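Local coordinates for bifunctional GH43-CE protein (Bacteroides eggerthii, PDB 6MLY), which probably acts as a xylan 1,4-beta-xylosidase through its glycoside hydrolase family 43 part, which is joined in one chain to a presumed carbohydrate esterase, at residues D29-S34 and V273-Y278; Y43-T48 and W96-R101; R247-G252 and L266-G271. One frame throughout, in Å; residues are numbered along the deposited sequence.

Interaction 1 of 3, residues D29-S34 and V273-Y278; sequences DAPDMS and VGRIPY. With EDO (1,2-ethanediol), chain F.
Arg-275 and Asp-32 both grip one oxygen, O1 of a bound 1,2-ethanediol that probably came from the crystallisation liquor. Arg-275 donates to it with two terminal nitrogens, NH1 at 2.8 Å from O1 and NH2 at 2.9 Å, which places the oxygen in the guanidinium plane, at the edge. Asp-32, whose side chain is about 6 Å from that of the predicted catalytic-site residue Asp-143, brings OD1 and OD2 each within 2.7 Å of O1, and OD2 also accepts from the second hydroxyl, O2. The diol thus bridges two side chains that hardly meet directly: Asp-32 OD1 and Arg-275 NH1 form only a long salt bridge of 3.9 Å, with carboxylate and guanidinium planes 83° apart and no N-H aimed at the oxygen. Pro-31 packs its CB over one guanidinium face, 3.7 Å from Arg-275 NH2; a bend in the arginine chain (chi3 -84°) turns the group onto this ring. Further back, Asp-29 OD1 accepts Arg-275 N at 2.9 Å on its anti side. The Asp-29 CG lies opposite the backbone N (chi1 -170°), which brings the carboxylate to the start of strand 275-278, while OD2 takes Gly-486 N. Glycine suits position 274, because a CB there would run into Asp-29 OD1. Ala-30 N returns a bond to Arg-275 O, 3.1 Å, and its small methyl fits against Pro-277 CG, whose ring also receives the sulfur of Met-33. Residues 29-33 form the loop that leads into strand 34-38, and 275-278 begin one of the two outer strands of the sheet 250-256, 262-269 and 275-282. Pro-31 bonds onward to Thr-47 and Ile-276 to Glu-268, so the loop spans two sheets, consistent with the family's five-bladed beta-propeller.

Interaction 2 of 3, residues Y43-T48 and W96-R101; sequences YMSSTT and WASCLR
Leu-100 lays its CD2 methyl against the backbone of strand 43-45, 3.5 Å from Met-44 N and 3.9 Å from Tyr-43 CB. With chi1 at 174° its branched end extends away from its own backbone N and across to the other strand; a leucine fits here because it covers peptide groups with hydrocarbon alone. Next to it the character changes: Ser-45 OG and Ser-98 OG share a hydrogen bond of 2.6 Å in which either may be the donor. Both hydroxyls occupy the crowded position between backbone N and carbonyl carbon (chi1 68° and 62°), and the short serines bring them together in the space between the strands, each satisfying the other in a buried setting. Thr-47 completes the row. Its CG2 lies 3.8 Å from Trp-96 CA, whereas OG1 faces the tryptophan's carbonyl carbon and makes a weak bond to Asp-32 OD2. A valine in its place would keep a methyl against Trp-96 but would probably deprive the Asp-32 carboxylate of that weak hydroxyl partner. The antiparallel strand axes come no closer than 7.0 Å, so side chains rather than backbone hydrogen bonds join them. Strand 41-45 belongs to the sheet of 34-38, 56-60 and 66-71, strand 99-103 is an outer strand of the sheet with 106-113, 118-124 and 133-137, and Leu-100 N donates to Ser-34 OG between the two.

Interaction 3 of 3, residues R247-G252 and L266-G271; sequences RGIAQG and LFEDCG
Residues 250-252 and 266-269 run antiparallel, their short axes 146° apart in direction and 5.0 Å apart at closest approach. Ala-250 and Phe-267 form a hydrogen-bonded pair, but an uneven one: Ala-250 N reaches Phe-267 O at 3.2 Å, whereas the return bond from Phe-267 N to Ala-250 O is weak. On either side of the pair a CA hydrogen meets a carbonyl, Leu-266 CA lying 3.2 Å from Gln-251 O and Ile-249 CA approaching Phe-267 O. These strands are the two arms of a beta hairpin, 250-256 and 262-269, extended by 275-282 into a three-stranded antiparallel meander, consistent with most of a blade of the family's five-bladed beta-propeller. Phe-267 turns its ring back toward the partner strand (chi1 71°), and Ala-250 O lies 3.8 Å above the ring plane, over its centre. Gln-251, extended beyond CG, runs past the rim and sets OE1 3.3 Å from Phe-267 CZ, the amide tilted 44° to the ring; its side chain is about 5 Å from that of the predicted site residue Asp-143. Gly-252 suits its place because a CB would press on Leu-266 CD2. Ile-249 uses both branches: CG2 touches Leu-266 CB at 3.9 Å, the two side chains crossing at about a right angle, and CG1 rests 3.7 Å from Glu-268 CG. That glutamate lends its methylenes to apolar packing, while OE1 makes a weak hydrogen bond to Tyr-278 OH.

In the fold
All three contacts lie in the glycoside hydrolase family 43 region. Along the chain interaction 1 opens first and closes last, with interaction 2 and then interaction 3 completed in between. Its centre is 11 Å from that of interaction 2 and 8 Å from that of interaction 3, whereas those two are 16 Å apart and do not touch. Ser-34 and Ser-45 join interaction 1 to interaction 2 by backbone bonding; Tyr-278 and Leu-266 join it to interaction 3, where strands 262-269 and 275-282 are sheet neighbours. By pairing with Ser-45 and lying against strand 275-282, residues 29-34 bridge early and late sheets, consistent with the place where a propeller's first and last blades meet, near the predicted site residue Asp-143.

Interaction 1 of 3, residues D29-S34 and V273-Y278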
loop_
_atom_site.group_PDB
_atom_site.type_symbol
_atom_site.label_atom_id
_atom_site.label_comp_id
_atom_site.label_asym_id
_atom_site.label_seq_id
_atom_site.Cartn_x
_atom_site.Cartn_y
_atom_site.Cartn_z
ATOM N N ASP A 29 3.062 0.901 14.767
ATOM C CA ASP A 29 3.691 -0.344 15.167
ATOM C C ASP A 29 4.611 -0.076 16.367
ATOM O O ASP A 29 5.769 0.316 16.204
ATOM C CB ASP A 29 4.420 -0.960 13.970
ATOM C CG ASP A 29 4.924 -2.377 14.175
ATOM O OD1 ASP A 29 4.147 -3.223 14.667
ATOM O OD2 ASP A 29 6.089 -2.628 13.817
ATOM N N ALA A 30 4.058 -0.270 17.571
ATOM C CA ALA A 30 4.782 -0.189 18.837
ATOM C C ALA A 30 4.473 -1.437 19.656
ATOM O O ALA A 30 3.773 -1.367 20.662
ATOM C CB ALA A 30 4.398 1.071 19.576
ATOM N N PRO A 31 4.962 -2.623 19.225
ATOM C CA PRO A 31 4.656 -3.885 19.900
ATOM C C PRO A 31 5.502 -4.164 21.152
ATOM O O PRO A 31 6.591 -3.611 21.297
ATOM C CB PRO A 31 4.974 -4.931 18.821
ATOM C CG PRO A 31 6.095 -4.302 18.019
ATOM C CD PRO A 31 5.810 -2.813 18.035
ATOM N N ASP A 32 4.977 -5.037 22.020
ATOM C CA ASP A 32 5.653 -5.536 23.218
ATOM C C ASP A 32 6.060 -4.355 24.103
ATOM O O ASP A 32 7.248 -4.105 24.324
ATOM C CB ASP A 32 6.860 -6.401 22.857
ATOM C CG ASP A 32 6.527 -7.592 21.977
ATOM O OD1 ASP A 32 5.351 -7.717 21.562
ATOM O OD2 ASP A 32 7.450 -8.384 21.706
ATOM N N MET A 33 5.046 -3.635 24.590
ATOM C CA MET A 33 5.240 -2.496 25.460
ATOM C C MET A 33 5.617 -2.989 26.862
ATOM O O MET A 33 5.086 -3.986 27.355
ATOM C CB MET A 33 3.967 -1.651 25.555
ATOM C CG MET A 33 3.674 -0.856 24.303
ATOM S SD MET A 33 2.166 0.138 24.449
ATOM C CE MET A 33 0.914 -1.144 24.419
ATOM N N SER A 34 6.569 -2.280 27.471
ATOM C CA SER A 34 6.838 -2.328 28.887
ATOM C C SER A 34 6.762 -0.890 29.409
ATOM O O SER A 34 7.610 -0.069 29.077
ATOM C CB SER A 34 8.174 -2.971 29.162
ATOM O OG SER A 34 8.359 -3.227 30.547
ATOM N N VAL A 273 -0.284 -1.948 8.889
ATOM C CA VAL A 273 0.277 -0.885 9.734
ATOM C C VAL A 273 1.133 -1.517 10.844
ATOM O O VAL A 273 2.186 -0.980 11.197
ATOM C CB VAL A 273 -0.827 0.033 10.298
ATOM C CG1 VAL A 273 -1.561 -0.588 11.480
ATOM C CG2 VAL A 273 -0.289 1.411 10.658
ATOM N N GLY A 274 0.684 -2.662 11.373
ATOM C CA GLY A 274 1.456 -3.450 12.341
ATOM C C GLY A 274 0.646 -3.818 13.576
ATOM O O GLY A 274 -0.490 -4.292 13.466
ATOM N N ARG A 275 1.257 -3.603 14.750
ATOM C CA ARG A 275 0.720 -4.001 16.066
ATOM C C ARG A 275 0.674 -2.762 16.974
ATOM O O ARG A 275 1.712 -2.258 17.400
ATOM C CB ARG A 275 1.568 -5.145 16.633
ATOM C CG ARG A 275 1.755 -6.308 15.667
ATOM C CD ARG A 275 2.338 -7.558 16.305
ATOM N NE ARG A 275 3.795 -7.537 16.381
ATOM C CZ ARG A 275 4.520 -8.223 17.265
ATOM N NH1 ARG A 275 3.927 -9.001 18.154
ATOM N NH2 ARG A 275 5.837 -8.119 17.264
ATOM N N ILE A 276 -0.546 -2.281 17.252
ATOM C CA ILE A 276 -0.792 -0.886 17.650
ATOM C C ILE A 276 -1.242 -0.835 19.111
ATOM O O ILE A 276 -2.155 -1.555 19.505
ATOM C CB ILE A 276 -1.802 -0.208 16.690
ATOM C CG1 ILE A 276 -3.141 -0.944 16.606
ATOM C CG2 ILE A 276 -1.210 -0.032 15.297
ATOM C CD1 ILE A 276 -4.259 -0.094 16.061
ATOM N N PRO A 277 -0.584 -0.017 19.967
ATOM C CA PRO A 277 -0.997 0.175 21.360
ATOM C C PRO A 277 -2.472 0.518 21.632
ATOM O O PRO A 277 -3.079 1.315 20.899
ATOM C CB PRO A 277 -0.131 1.365 21.791
ATOM C CG PRO A 277 1.147 1.168 21.020
ATOM C CD PRO A 277 0.672 0.690 19.666
ATOM N N TYR A 278 -3.002 -0.092 22.704
ATOM C CA TYR A 278 -4.361 0.091 23.221
ATOM C C TYR A 278 -4.293 0.329 24.737
ATOM O O TYR A 278 -3.549 -0.354 25.445
ATOM C CB TYR A 278 -5.223 -1.146 22.952
ATOM C CG TYR A 278 -5.923 -1.187 21.615
ATOM C CD1 TYR A 278 -5.208 -1.143 20.429
ATOM C CD2 TYR A 278 -7.303 -1.308 21.531
ATOM C CE1 TYR A 278 -5.845 -1.192 19.199
ATOM C CE2 TYR A 278 -7.955 -1.357 20.308
ATOM C CZ TYR A 278 -7.223 -1.298 19.135
ATOM O OH TYR A 278 -7.849 -1.349 17.925
HETATM C C1 EDO F . 6.460 -11.033 19.600
HETATM O O1 EDO F . 6.127 -9.649 19.766
HETATM C C2 EDO F . 7.973 -11.153 19.494
HETATM O O2 EDO F . 8.572 -10.593 20.672
#

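Interaction 2 of 3, residues Y43-T48 and W96-R101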
loop_
_atom_site.group_PDB
_atom_site.type_symbol
_atom_site.label_atom_id
_atom_site.label_comp_id
_atom_site.label_asym_id
_atom_site.label_seq_id
_atom_site.Cartn_x
_atom_site.Cartn_y
_atom_site.Cartn_z
ATOM N N TYR A 43 6.846 6.233 30.999
ATOM C CA TYR A 43 7.902 5.727 30.140
ATOM C C TYR A 43 7.512 4.349 29.614
ATOM O O TYR A 43 6.738 3.634 30.235
ATOM C CB TYR A 43 9.234 5.659 30.885
ATOM C CG TYR A 43 9.907 6.992 31.078
ATOM C CD1 TYR A 43 10.426 7.687 29.997
ATOM C CD2 TYR A 43 10.041 7.550 32.340
ATOM C CE1 TYR A 43 11.055 8.910 30.164
ATOM C CE2 TYR A 43 10.667 8.771 32.524
ATOM C CZ TYR A 43 11.174 9.455 31.432
ATOM O OH TYR A 43 11.789 10.660 31.605
ATOM N N MET A 44 8.087 3.993 28.464
ATOM C CA MET A 44 7.697 2.802 27.737
ATOM C C MET A 44 8.822 2.391 26.778
ATOM O O MET A 44 9.202 3.162 25.897
ATOM C CB MET A 44 6.409 3.061 26.947
ATOM C CG MET A 44 6.108 2.008 25.898
ATOM S SD MET A 44 5.258 2.701 24.466
ATOM C CE MET A 44 6.249 1.990 23.156
ATOM N N SER A 45 9.343 1.172 26.984
ATOM C CA SER A 45 10.235 0.492 26.043
ATOM C C SER A 45 9.383 -0.262 25.015
ATOM O O SER A 45 8.158 -0.310 25.123
ATOM C CB SER A 45 11.200 -0.422 26.767
ATOM O OG SER A 45 10.520 -1.527 27.340
ATOM N N SER A 46 10.042 -0.850 24.015
ATOM C CA SER A 46 9.347 -1.306 22.809
ATOM C C SER A 46 10.231 -2.264 22.003
ATOM O O SER A 46 11.434 -2.365 22.242
ATOM C CB SER A 46 8.938 -0.114 21.991
ATOM O OG SER A 46 7.828 -0.423 21.173
ATOM N N THR A 47 9.609 -2.969 21.054
ATOM C CA THR A 47 10.299 -3.892 20.148
ATOM C C THR A 47 10.343 -3.295 18.733
ATOM O O THR A 47 9.325 -2.814 18.215
ATOM C CB THR A 47 9.622 -5.269 20.140
ATOM O OG1 THR A 47 9.624 -5.815 21.460
ATOM C CG2 THR A 47 10.305 -6.253 19.218
ATOM N N THR A 48 11.547 -3.309 18.138
ATOM C CA THR A 48 11.783 -3.003 16.723
ATOM C C THR A 48 12.628 -4.102 16.063
ATOM O O THR A 48 13.027 -3.951 14.906
ATOM C CB THR A 48 12.489 -1.654 16.548
ATOM O OG1 THR A 48 13.772 -1.739 17.176
ATOM C CG2 THR A 48 11.685 -0.504 17.111
ATOM N N TRP A 96 13.811 -8.472 20.981
ATOM C CA TRP A 96 12.394 -8.782 21.186
ATOM C C TRP A 96 11.867 -8.074 22.450
ATOM O O TRP A 96 12.422 -7.044 22.868
ATOM C CB TRP A 96 12.225 -10.313 21.205
ATOM C CG TRP A 96 11.908 -10.878 19.853
ATOM C CD1 TRP A 96 12.166 -10.288 18.653
ATOM C CD2 TRP A 96 11.271 -12.133 19.553
ATOM N NE1 TRP A 96 11.721 -11.080 17.633
ATOM C CE2 TRP A 96 11.174 -12.220 18.149
ATOM C CE3 TRP A 96 10.773 -13.191 20.324
ATOM C CZ2 TRP A 96 10.605 -13.316 17.501
ATOM C CZ3 TRP A 96 10.207 -14.273 19.684
ATOM C CH2 TRP A 96 10.127 -14.334 18.293
ATOM N N ALA A 97 10.760 -8.592 23.011
ATOM C CA ALA A 97 10.073 -8.017 24.172
ATOM C C ALA A 97 11.083 -7.646 25.261
ATOM O O ALA A 97 11.932 -8.450 25.636
ATOM C CB ALA A 97 9.044 -8.984 24.702
ATOM N N SER A 98 10.965 -6.407 25.747
ATOM C CA SER A 98 11.850 -5.836 26.730
ATOM C C SER A 98 11.085 -5.674 28.044
ATOM O O SER A 98 9.862 -5.794 28.077
ATOM C CB SER A 98 12.422 -4.518 26.254
ATOM O OG SER A 98 11.404 -3.550 26.049
ATOM N N CYS A 99 11.842 -5.405 29.110
ATOM C CA CYS A 99 11.328 -5.200 30.450
ATOM C C CYS A 99 11.878 -3.866 30.966
ATOM O O CYS A 99 13.096 -3.689 31.013
ATOM C CB CYS A 99 11.748 -6.357 31.348
ATOM S SG CYS A 99 10.902 -6.393 32.948
ATOM N N LEU A 100 10.981 -2.931 31.308
ATOM C CA LEU A 100 11.368 -1.592 31.779
ATOM C C LEU A 100 10.924 -1.406 33.237
ATOM O O LEU A 100 9.738 -1.540 33.542
ATOM C CB LEU A 100 10.734 -0.536 30.867
ATOM C CG LEU A 100 10.927 0.918 31.301
ATOM C CD1 LEU A 100 12.400 1.291 31.347
ATOM C CD2 LEU A 100 10.161 1.863 30.387
ATOM N N ARG A 101 11.886 -1.068 34.108
ATOM C CA ARG A 101 11.654 -0.867 35.557
ATOM C C ARG A 101 12.373 0.397 36.039
ATOM O O ARG A 101 13.300 0.880 35.383
ATOM C CB ARG A 101 12.178 -2.038 36.392
ATOM C CG ARG A 101 11.553 -3.383 36.061
ATOM C CD ARG A 101 10.062 -3.417 36.341
ATOM N NE ARG A 101 9.571 -4.801 36.299
ATOM C CZ ARG A 101 8.229 -5.170 36.209
ATOM N NH1 ARG A 101 7.216 -4.281 36.131
ATOM N NH2 ARG A 101 7.951 -6.417 36.471
#

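Interaction 3 of 3, residues R247-G252 and L266-G271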
loop_
_atom_site.group_PDB
_atom_site.type_symbol
_atom_site.label_atom_id
_atom_site.label_comp_id
_atom_site.label_asym_id
_atom_site.label_seq_id
_atom_site.Cartn_x
_atom_site.Cartn_y
_atom_site.Cartn_z
ATOM N N ARG A 247 -11.270 -8.609 20.497
ATOM C CA ARG A 247 -10.555 -8.372 19.227
ATOM C C ARG A 247 -9.086 -8.823 19.336
ATOM O O ARG A 247 -8.217 -8.276 18.642
ATOM C CB ARG A 247 -10.678 -6.899 18.817
ATOM C CG ARG A 247 -12.070 -6.499 18.352
ATOM C CD ARG A 247 -12.204 -4.999 18.176
ATOM N NE ARG A 247 -12.391 -4.308 19.444
ATOM C CZ ARG A 247 -12.549 -2.996 19.568
ATOM N NH1 ARG A 247 -12.536 -2.224 18.495
ATOM N NH2 ARG A 247 -12.719 -2.459 20.761
ATOM N N GLY A 248 -8.817 -9.829 20.186
ATOM C CA GLY A 248 -7.467 -10.376 20.412
ATOM C C GLY A 248 -6.451 -9.320 20.850
ATOM O O GLY A 248 -5.224 -9.506 20.662
ATOM N N ILE A 249 -6.959 -8.228 21.455
ATOM C CA ILE A 249 -6.145 -7.131 22.001
ATOM C C ILE A 249 -5.524 -7.616 23.318
ATOM O O ILE A 249 -6.135 -7.489 24.376
ATOM C CB ILE A 249 -6.986 -5.852 22.223
ATOM C CG1 ILE A 249 -7.661 -5.367 20.937
ATOM C CG2 ILE A 249 -6.143 -4.752 22.865
ATOM C CD1 ILE A 249 -8.822 -4.426 21.176
ATOM N N ALA A 250 -4.305 -8.157 23.234
ATOM C CA ALA A 250 -3.689 -8.876 24.332
ATOM C C ALA A 250 -2.226 -8.456 24.495
ATOM O O ALA A 250 -1.664 -7.760 23.640
ATOM C CB ALA A 250 -3.802 -10.360 24.093
ATOM N N GLN A 251 -1.647 -8.890 25.623
ATOM C CA GLN A 251 -0.245 -8.718 25.997
ATOM C C GLN A 251 0.004 -7.284 26.472
ATOM O O GLN A 251 -0.232 -6.326 25.739
ATOM C CB GLN A 251 0.700 -9.064 24.848
ATOM C CG GLN A 251 2.156 -8.769 25.171
ATOM C CD GLN A 251 3.105 -9.462 24.227
ATOM O OE1 GLN A 251 2.712 -10.000 23.194
ATOM N NE2 GLN A 251 4.380 -9.451 24.578
ATOM N N GLY A 252 0.531 -7.181 27.698
ATOM C CA GLY A 252 0.839 -5.929 28.368
ATOM C C GLY A 252 0.845 -6.099 29.878
ATOM O O GLY A 252 1.032 -7.206 30.390
ATOM N N LEU A 266 -1.994 -2.553 26.222
ATOM C CA LEU A 266 -2.078 -3.758 25.380
ATOM C C LEU A 266 -1.927 -3.356 23.907
ATOM O O LEU A 266 -1.874 -2.167 23.591
ATOM C CB LEU A 266 -3.437 -4.433 25.595
ATOM C CG LEU A 266 -3.843 -4.723 27.038
ATOM C CD1 LEU A 266 -5.345 -4.961 27.133
ATOM C CD2 LEU A 266 -3.074 -5.915 27.592
ATOM N N PHE A 267 -1.906 -4.348 23.005
ATOM C CA PHE A 267 -1.848 -4.075 21.561
ATOM C C PHE A 267 -2.672 -5.095 20.763
ATOM O O PHE A 267 -2.828 -6.253 21.176
ATOM C CB PHE A 267 -0.397 -4.033 21.071
ATOM C CG PHE A 267 0.325 -5.360 21.035
ATOM C CD1 PHE A 267 0.143 -6.244 19.980
ATOM C CD2 PHE A 267 1.214 -5.710 22.038
ATOM C CE1 PHE A 267 0.816 -7.456 19.944
ATOM C CE2 PHE A 267 1.886 -6.923 21.999
ATOM C CZ PHE A 267 1.688 -7.794 20.955
ATOM N N GLU A 268 -3.170 -4.634 19.605
ATOM C CA GLU A 268 -3.915 -5.424 18.610
ATOM C C GLU A 268 -3.005 -5.675 17.403
ATOM O O GLU A 268 -2.056 -4.930 17.182
ATOM C CB GLU A 268 -5.166 -4.657 18.168
ATOM C CG GLU A 268 -6.235 -5.517 17.509
ATOM C CD GLU A 268 -7.274 -4.745 16.705
ATOM O OE1 GLU A 268 -7.020 -3.560 16.395
ATOM O OE2 GLU A 268 -8.334 -5.332 16.381
ATOM N N ASP A 269 -3.301 -6.730 16.636
ATOM C CA ASP A 269 -2.730 -6.924 15.295
ATOM C C ASP A 269 -3.683 -6.298 14.271
ATOM O O ASP A 269 -4.643 -6.943 13.851
ATOM C CB ASP A 269 -2.489 -8.407 14.996
ATOM C CG ASP A 269 -1.529 -9.075 15.965
ATOM O OD1 ASP A 269 -0.748 -8.347 16.602
ATOM O OD2 ASP A 269 -1.578 -10.317 16.081
ATOM N N CYS A 270 -3.406 -5.045 13.879
ATOM C CA CYS A 270 -4.287 -4.264 12.987
ATOM C C CYS A 270 -3.781 -4.342 11.541
ATOM O O CYS A 270 -3.859 -3.361 10.805
ATOM C CB CYS A 270 -4.379 -2.808 13.446
ATOM S SG CYS A 270 -5.989 -2.026 13.130
ATOM N N GLY A 271 -3.268 -5.513 11.142
ATOM C CA GLY A 271 -2.879 -5.780 9.751
ATOM C C GLY A 271 -1.541 -5.157 9.374
ATOM O O GLY A 271 -0.545 -5.321 10.087
#